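Local atomic coordinates of nuclear inclusion protein A (Tobacco vein mottling virus, PDB entry 3MMG), a protein that probably acts as a cysteine peptidase with a chymotrypsin-like, 3C-type fold, as expected of the proteases that cleave potyviral polyproteins. Residues 37-42 with 94-99; 73-78 with 191-196. The protein carries 3 engineered substitutions. One frame throughout, in Å; residues are numbered along the deposited sequence.

Contact 1: residues 37-42 with 94-99; sequences FGPYII and FPQKLK. With FMT (formic acid), chain E.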
ATOM      1  N   PHE A  37      -4.452   7.515   7.051  1.00 10.60           N
ATOM      2  CA  PHE A  37      -5.189   7.121   8.246  1.00 10.67           C
ATOM      3  C   PHE A  37      -4.708   8.033   9.380  1.00 10.22           C
ATOM      4  O   PHE A  37      -3.560   7.959   9.774  1.00 10.53           O
ATOM      5  CB  PHE A  37      -4.902   5.638   8.555  1.00 10.66           C
ATOM      6  CG  PHE A  37      -5.763   5.053   9.655  1.00 11.24           C
ATOM      7  CD1 PHE A  37      -5.455   5.277  10.992  1.00 11.91           C
ATOM      8  CD2 PHE A  37      -6.847   4.245   9.344  1.00 11.15           C
ATOM      9  CE1 PHE A  37      -6.232   4.717  12.013  1.00 12.08           C
ATOM     10  CE2 PHE A  37      -7.640   3.682  10.357  1.00 11.20           C
ATOM     11  CZ  PHE A  37      -7.331   3.927  11.686  1.00 11.85           C
ATOM     12  N   GLY A  38      -5.570   8.919   9.848  1.00 11.26           N
ATOM     13  CA  GLY A  38      -5.138   9.941  10.798  1.00 12.22           C
ATOM     14  C   GLY A  38      -3.958  10.715  10.220  1.00 12.23           C
ATOM     15  O   GLY A  38      -3.990  11.110   9.068  1.00 12.49           O
ATOM     16  N   PRO A  39      -2.898  10.930  11.032  1.00 13.50           N
ATOM     17  CA  PRO A  39      -1.714  11.646  10.585  1.00 13.13           C
ATOM     18  C   PRO A  39      -0.701  10.749   9.856  1.00 13.38           C
ATOM     19  O   PRO A  39       0.445  11.178   9.600  1.00 12.95           O
ATOM     20  CB  PRO A  39      -1.110  12.123  11.909  1.00 14.65           C
ATOM     21  CG  PRO A  39      -1.403  10.978  12.831  1.00 13.38           C
ATOM     22  CD  PRO A  39      -2.788  10.534  12.451  1.00 14.06           C
ATOM     23  N   TYR A  40      -1.116   9.526   9.529  1.00 11.62           N
ATOM     24  CA  TYR A  40      -0.214   8.524   8.978  1.00 11.49           C
ATOM     25  C   TYR A  40      -0.481   8.256   7.509  1.00 10.76           C
ATOM     26  O   TYR A  40      -1.634   8.303   7.055  1.00 11.04           O
ATOM     27  CB  TYR A  40      -0.350   7.189   9.740  1.00 12.21           C
ATOM     28  CG  TYR A  40      -0.259   7.353  11.233  1.00 14.58           C
ATOM     29  CD1 TYR A  40      -1.369   7.133  12.045  1.00 14.65           C
ATOM     30  CD2 TYR A  40       0.944   7.732  11.827  1.00 16.20           C
ATOM     31  CE1 TYR A  40      -1.293   7.320  13.446  1.00 16.46           C
ATOM     32  CE2 TYR A  40       1.042   7.913  13.215  1.00 16.67           C
ATOM     33  CZ  TYR A  40      -0.073   7.698  14.010  1.00 15.90           C
ATOM     34  OH  TYR A  40       0.013   7.877  15.386  1.00 19.22           O
ATOM     35  N   ILE A  41       0.597   7.967   6.791  1.00  9.92           N
ATOM     36  CA  ILE A  41       0.543   7.445   5.426  1.00 10.01           C
ATOM     37  C   ILE A  41       1.127   6.046   5.427  1.00 10.36           C
ATOM     38  O   ILE A  41       2.247   5.845   5.891  1.00 10.31           O
ATOM     39  CB  ILE A  41       1.394   8.318   4.445  1.00  9.85           C
ATOM     40  CG1 ILE A  41       0.978   9.801   4.532  1.00 12.09           C
ATOM     41  CG2 ILE A  41       1.284   7.808   2.993  1.00 12.13           C
ATOM     42  CD1 ILE A  41      -0.436  10.058   4.159  1.00 14.85           C
ATOM     43  N   ILE A  42       0.357   5.092   4.912  1.00  9.71           N
ATOM     44  CA  ILE A  42       0.779   3.691   4.853  1.00  9.94           C
ATOM     45  C   ILE A  42       1.224   3.473   3.417  1.00  9.87           C
ATOM     46  O   ILE A  42       0.486   3.806   2.465  1.00 10.82           O
ATOM     47  CB  ILE A  42      -0.402   2.764   5.178  1.00 10.07           C
ATOM     48  CG1 ILE A  42      -0.886   2.932   6.643  1.00 11.37           C
ATOM     49  CG2 ILE A  42      -0.063   1.311   4.837  1.00 11.62           C
ATOM     50  CD1 ILE A  42      -2.371   2.620   6.831  1.00 13.45           C
ATOM     51  N   PHE A  94      -6.233  12.415   7.899  1.00 12.71           N
ATOM     52  CA  PHE A  94      -7.329  11.593   7.374  1.00 12.86           C
ATOM     53  C   PHE A  94      -8.200  11.099   8.542  1.00 14.17           C
ATOM     54  O   PHE A  94      -7.771  11.152   9.698  1.00 14.32           O
ATOM     55  CB  PHE A  94      -6.711  10.368   6.695  1.00 12.49           C
ATOM     56  CG  PHE A  94      -5.991  10.674   5.423  1.00 11.74           C
ATOM     57  CD1 PHE A  94      -4.645  11.080   5.443  1.00 14.13           C
ATOM     58  CD2 PHE A  94      -6.646  10.554   4.194  1.00 13.20           C
ATOM     59  CE1 PHE A  94      -3.946  11.329   4.238  1.00 15.44           C
ATOM     60  CE2 PHE A  94      -5.969  10.833   2.979  1.00 13.33           C
ATOM     61  CZ  PHE A  94      -4.637  11.219   2.998  1.00 14.40           C
ATOM     62  N   PRO A  95      -9.411  10.587   8.240  1.00 14.69           N
ATOM     63  CA  PRO A  95     -10.190   9.877   9.252  1.00 15.23           C
ATOM     64  C   PRO A  95      -9.489   8.588   9.687  1.00 16.15           C
ATOM     65  O   PRO A  95      -8.431   8.245   9.142  1.00 13.89           O
ATOM     66  CB  PRO A  95     -11.514   9.573   8.536  1.00 15.46           C
ATOM     67  CG  PRO A  95     -11.215   9.658   7.120  1.00 16.71           C
ATOM     68  CD  PRO A  95     -10.120  10.650   6.950  1.00 15.05           C
ATOM     69  N   GLN A  96     -10.069   7.893  10.666  1.00 16.45           N
ATOM     70  CA  GLN A  96      -9.429   6.737  11.292  1.00 18.13           C
ATOM     71  C   GLN A  96     -10.442   5.590  11.416  1.00 18.09           C
ATOM     72  O   GLN A  96     -10.537   4.913  12.461  1.00 19.07           O
ATOM     73  CB  GLN A  96      -8.833   7.116  12.663  1.00 18.38           C
ATOM     74  CG  GLN A  96      -7.689   8.145  12.604  1.00 19.99           C
ATOM     75  CD  GLN A  96      -6.969   8.313  13.925  1.00 20.24           C
ATOM     76  OE1 GLN A  96      -6.731   7.339  14.665  1.00 21.81           O
ATOM     77  NE2 GLN A  96      -6.599   9.552  14.231  1.00 23.20           N
ATOM     78  N   LYS A  97     -11.189   5.380  10.338  1.00 17.69           N
ATOM     79  CA  LYS A  97     -12.272   4.396  10.336  1.00 19.48           C
ATOM     80  C   LYS A  97     -12.025   3.138   9.512  1.00 18.22           C
ATOM     81  O   LYS A  97     -12.722   2.141   9.717  1.00 18.36           O
ATOM     82  CB  LYS A  97     -13.591   5.036   9.926  1.00 19.57           C
ATOM     83  CG  LYS A  97     -14.040   6.133  10.898  1.00 21.66           C
ATOM     84  CD  LYS A  97     -15.369   6.771  10.482  1.00 23.43           C
ATOM     85  CE  LYS A  97     -15.618   8.070  11.271  1.00 28.51           C
ATOM     86  NZ  LYS A  97     -14.767   9.216  10.757  1.00 31.51           N
ATOM     87  N   LEU A  98     -11.095   3.185   8.555  1.00 15.75           N
ATOM     88  CA  LEU A  98     -10.815   1.993   7.725  1.00 14.49           C
ATOM     89  C   LEU A  98     -10.454   0.801   8.612  1.00 13.52           C
ATOM     90  O   LEU A  98      -9.800   0.965   9.641  1.00 13.33           O
ATOM     91  CB  LEU A  98      -9.660   2.240   6.759  1.00 14.29           C
ATOM     92  CG  LEU A  98      -9.747   3.328   5.696  1.00 16.93           C
ATOM     93  CD1 LEU A  98      -8.335   3.487   5.080  1.00 20.12           C
ATOM     94  CD2 LEU A  98     -10.788   3.018   4.657  1.00 21.05           C
ATOM     95  N   LYS A  99     -10.877  -0.400   8.195  1.00 13.25           N
ATOM     96  CA  LYS A  99     -10.476  -1.646   8.864  1.00 13.27           C
ATOM     97  C   LYS A  99      -9.452  -2.417   8.031  1.00 12.60           C
ATOM     98  O   LYS A  99      -9.606  -2.523   6.800  1.00 13.86           O
ATOM     99  CB  LYS A  99     -11.684  -2.552   9.127  1.00 13.62           C
ATOM    100  CG  LYS A  99     -12.789  -1.892   9.971  1.00 16.53           C
ATOM    101  CD  LYS A  99     -12.356  -1.599  11.373  1.00 22.58           C
ATOM    102  CE  LYS A  99     -13.508  -0.977  12.154  1.00 26.55           C
ATOM    103  NZ  LYS A  99     -13.127   0.374  12.696  1.00 31.24           N
TER
HETATM  104  C   FMT E 242      -9.340   0.448  12.539  1.00 36.33           C
HETATM  105  O1  FMT E 242     -10.052   1.460  12.465  1.00 36.15           O
HETATM  106  O2  FMT E 242      -9.458  -0.453  13.384  1.00 36.91           O
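Phe37 lies against the backbone of residues 95-98, in the loop joining the two barrels, and its ring accounts for much of the contact. Its CB starts away from that loop, but CG stands anti to the backbone N (chi1 -172°), which brings the ring back over it. Gln96 CA sits over one ring face, 3.7 Å from the centroid and 19° off the normal, a CH-pi contact; Pro95 O lies over the same face, toward the rim on the CG side. CD1 and CE1 run beside Gln96, with CE1 3.6 Å from Gln96 CB, while CD2 is 4.3 Å from Leu98 CB. CE2 reaches Leu98 O at 3.5 Å, near the ring plane, and CZ at the tip reaches Gln96 O at 3.4 Å. The extended Gln96 side chain crosses the phenyl group at about a right angle.

Gly38 belongs to the type II' turn of Phe37 to Tyr40, the hairpin link between strands 28-37 and 40-43. Its N donates to Pro95 O (3.0 Å), and its O accepts from Phe94 N (2.8 Å). In the strand after the turn, Ile41 CD1 meets Phe94 CE1 at 3.7 Å, while His61 packs edge-to-face on the Phe94 ring. Separately, Lys99 NZ donates to a formic acid, probably from the crystallisation liquor, at the Phe37 ring edge.

Both inter-segment hydrogen bonds thus use main-chain atoms of Gly38 and set the register there, while the Phe37 ring packs against the loop backbone.

Contact 2: residues 73-78 with 191-196; sequences QMKPVE and LDAADG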
ATOM      1  N   GLN A  73       9.407  10.798  10.646  1.00 18.12           N
ATOM      2  CA  GLN A  73       9.336   9.614  11.516  1.00 18.05           C
ATOM      3  C   GLN A  73       8.666   8.497  10.749  1.00 17.93           C
ATOM      4  O   GLN A  73       7.625   8.707  10.109  1.00 15.88           O
ATOM      5  CB  GLN A  73       8.517   9.897  12.776  1.00 18.88           C
ATOM      6  CG  GLN A  73       9.167  10.902  13.715  1.00 22.76           C
ATOM      7  CD  GLN A  73       8.594  10.837  15.101  1.00 28.66           C
ATOM      8  OE1 GLN A  73       7.438  11.188  15.324  1.00 32.95           O
ATOM      9  NE2 GLN A  73       9.405  10.390  16.057  1.00 33.89           N
ATOM     10  N   MET A  74       9.258   7.310  10.823  1.00 17.48           N
ATOM     11  CA  MET A  74       8.688   6.150  10.123  1.00 17.80           C
ATOM     12  C   MET A  74       8.680   4.923  11.025  1.00 17.80           C
ATOM     13  O   MET A  74       9.430   4.858  12.005  1.00 17.39           O
ATOM     14  CB  MET A  74       9.469   5.882   8.843  1.00 17.11           C
ATOM     15  CG  MET A  74       9.336   7.007   7.789  1.00 18.53           C
ATOM     16  SD  MET A  74      10.141   6.606   6.252  1.00 21.00           S
ATOM     17  CE  MET A  74      10.059   8.236   5.480  1.00 18.60           C
ATOM     18  N   LYS A  75       7.790   3.975  10.719  1.00 17.45           N
ATOM     19  CA  LYS A  75       7.683   2.722  11.470  1.00 18.04           C
ATOM     20  C   LYS A  75       7.518   1.598  10.446  1.00 17.78           C
ATOM     21  O   LYS A  75       6.433   1.446   9.865  1.00 17.50           O
ATOM     22  CB  LYS A  75       6.476   2.762  12.412  1.00 18.06           C
ATOM     23  CG  LYS A  75       6.426   1.628  13.429  1.00 21.05           C
ATOM     24  CD  LYS A  75       5.176   1.712  14.294  1.00 20.64           C
ATOM     25  CE  LYS A  75       5.268   2.808  15.354  1.00 25.00           C
ATOM     26  NZ  LYS A  75       4.070   2.771  16.287  1.00 26.64           N
ATOM     27  N   PRO A  76       8.602   0.844  10.172  1.00 18.17           N
ATOM     28  CA  PRO A  76       8.451  -0.282   9.250  1.00 18.04           C
ATOM     29  C   PRO A  76       7.672  -1.434   9.883  1.00 17.02           C
ATOM     30  O   PRO A  76       7.736  -1.645  11.099  1.00 16.69           O
ATOM     31  CB  PRO A  76       9.903  -0.709   8.978  1.00 18.55           C
ATOM     32  CG  PRO A  76      10.627  -0.361  10.264  1.00 20.67           C
ATOM     33  CD  PRO A  76       9.997   0.980  10.655  1.00 18.19           C
ATOM     34  N   VAL A  77       6.918  -2.167   9.067  1.00 16.46           N
ATOM     35  CA  VAL A  77       6.395  -3.456   9.518  1.00 15.93           C
ATOM     36  C   VAL A  77       7.527  -4.414   9.148  1.00 16.29           C
ATOM     37  O   VAL A  77       7.642  -4.808   8.008  1.00 15.34           O
ATOM     38  CB  VAL A  77       5.103  -3.861   8.750  1.00 15.94           C
ATOM     39  CG1 VAL A  77       4.569  -5.197   9.288  1.00 16.71           C
ATOM     40  CG2 VAL A  77       4.008  -2.766   8.848  1.00 17.51           C
ATOM     41  N   GLU A  78       8.412  -4.728  10.097  1.00 17.88           N
ATOM     42  CA  GLU A  78       9.645  -5.419   9.742  1.00 18.51           C
ATOM     43  C   GLU A  78       9.371  -6.800   9.118  1.00 17.75           C
ATOM     44  O   GLU A  78       8.508  -7.540   9.594  1.00 17.71           O
ATOM     45  CB  GLU A  78      10.584  -5.528  10.963  1.00 20.08           C
ATOM     46  CG  GLU A  78      11.167  -4.180  11.432  1.00 23.78           C
ATOM     47  CD  GLU A  78      12.271  -3.580  10.524  1.00 29.01           C
ATOM     48  OE1 GLU A  78      12.461  -4.005   9.356  1.00 32.02           O
ATOM     49  OE2 GLU A  78      12.949  -2.636  10.987  1.00 32.56           O
ATOM     50  N   LEU A 191      -0.320   1.885  14.432  1.00 22.27           N
ATOM     51  CA  LEU A 191      -0.844   3.247  14.341  1.00 22.37           C
ATOM     52  C   LEU A 191      -1.147   3.842  15.715  1.00 23.22           C
ATOM     53  O   LEU A 191      -0.745   4.973  15.998  1.00 24.62           O
ATOM     54  CB  LEU A 191      -2.062   3.329  13.406  1.00 21.75           C
ATOM     55  CG  LEU A 191      -1.894   2.640  12.036  1.00 20.79           C
ATOM     56  CD1 LEU A 191      -3.086   2.867  11.118  1.00 20.77           C
ATOM     57  CD2 LEU A 191      -0.621   3.121  11.376  1.00 18.54           C
ATOM     58  N   ASP A 192      -1.846   3.095  16.559  1.00 24.69           N
ATOM     59  CA  ASP A 192      -2.290   3.610  17.858  1.00 25.90           C
ATOM     60  C   ASP A 192      -1.109   3.698  18.820  1.00 27.18           C
ATOM     61  O   ASP A 192      -1.100   4.538  19.727  1.00 27.54           O
ATOM     62  CB  ASP A 192      -3.394   2.727  18.456  1.00 26.03           C
ATOM     63  CG  ASP A 192      -4.727   2.837  17.706  1.00 27.07           C
ATOM     64  OD1 ASP A 192      -4.902   3.761  16.892  1.00 26.11           O
ATOM     65  OD2 ASP A 192      -5.621   1.989  17.931  1.00 29.07           O
ATOM     66  N   ALA A 193      -0.108   2.847  18.600  1.00 28.29           N
ATOM     67  CA  ALA A 193       1.039   2.723  19.502  1.00 30.05           C
ATOM     68  C   ALA A 193       1.979   3.922  19.452  1.00 31.34           C
ATOM     69  O   ALA A 193       2.489   4.291  18.382  1.00 32.06           O
ATOM     70  CB  ALA A 193       1.798   1.438  19.220  1.00 29.72           C
ATOM     71  N   ALA A 194       2.223   4.517  20.624  1.00 32.72           N
ATOM     72  CA  ALA A 194       3.037   5.737  20.747  1.00 33.58           C
ATOM     73  C   ALA A 194       4.536   5.488  20.567  1.00 34.24           C
ATOM     74  O   ALA A 194       5.288   6.389  20.180  1.00 34.45           O
ATOM     75  CB  ALA A 194       2.760   6.428  22.096  1.00 34.02           C
ATOM     76  N   ASP A 195       4.956   4.260  20.853  1.00 34.87           N
ATOM     77  CA  ASP A 195       6.361   3.863  20.750  1.00 35.37           C
ATOM     78  C   ASP A 195       6.731   3.381  19.352  1.00 34.79           C
ATOM     79  O   ASP A 195       5.857   3.225  18.484  1.00 35.35           O
ATOM     80  CB  ASP A 195       6.663   2.756  21.771  1.00 36.25           C
ATOM     81  CG  ASP A 195       6.962   3.301  23.158  1.00 38.03           C
ATOM     82  OD1 ASP A 195       6.961   4.544  23.340  1.00 41.12           O
ATOM     83  OD2 ASP A 195       7.209   2.483  24.071  1.00 41.84           O
ATOM     84  N   GLY A 196       8.033   3.179  19.142  1.00 33.67           N
ATOM     85  CA  GLY A 196       8.555   2.493  17.961  1.00 32.15           C
ATOM     86  C   GLY A 196       8.837   3.314  16.708  1.00 31.41           C
ATOM     87  O   GLY A 196       9.099   2.733  15.655  1.00 31.05           O
TER
HETATM   88  O   HOH W   1      10.874   2.834  13.406  1.00 41.13           O
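Lys75 crosses from an edge strand of the N-terminal sheet to the loop that follows helix 186-192, within the two-barrel, chymotrypsin-like fold of this protease family. Met74 is the first of residues 73-78 to take part. Its side chain turns away from residues 191-196 and packs on Ile83 and Ile85 of the adjoining strand, but its carbonyl faces the loop. Met74 O and Gly196 O are both acceptors and lie 4.2 Å apart, so they cannot bond directly; one water donates to each of them and closes the gap.

Lys75 follows, with its CB directed toward the loop. CG is anti to the backbone N (chi1 -169°), and the chain stays extended until a bend at chi3 turns the amine into the curve of residues 193-195. On the way CG passes Gly196 O at 3.6 Å, and CE comes 3.2 Å from Asp195 O. At the tip, NZ donates to Asp195 O (2.9 Å) and to Ala193 O (3.0 Å). The two carbonyls receive it differently: NZ lies almost on the extension of the Asp195 C=O bond, with a C=O...N angle of 174°, whereas at Ala193 O the amine stands 37° out of the carbonyl plane.

A third hydrogen bond runs from NZ to Tyr190 O, and Trp197 adds a cation-pi contact. The lysine is therefore surrounded by main-chain oxygens near the end of the helix, an arrangement that would be expected to stabilise its positive charge. Pro76, next in sequence, points away and packs on Gln45 and Trp201.

Across from the strand, the Gly196 carbonyl points back toward it, and Gly196 O receives the bridging water at 2.9 Å.

Overall arrangement
Contact 1 and contact 2 have centres about 13 Å apart and both reach the seven-stranded antiparallel sheet of the N-terminal half. In chain order the segments alternate, 37-42, 73-78, 94-99 and 191-196, so the two connections cross. Strand 83-86 lies between strands 40-43 and 74-76 in the sheet. Leu191 joins the contacts directly: its CD1 is 3.4 Å from Phe37 CD1, and its O is 3.1 Å from Tyr40 OH, a probable hydrogen bond. Helix 186-192 follows the last strand of the second barrel, so its return places a later part of the chain against the first sheet, against the hairpin turn of contact 1.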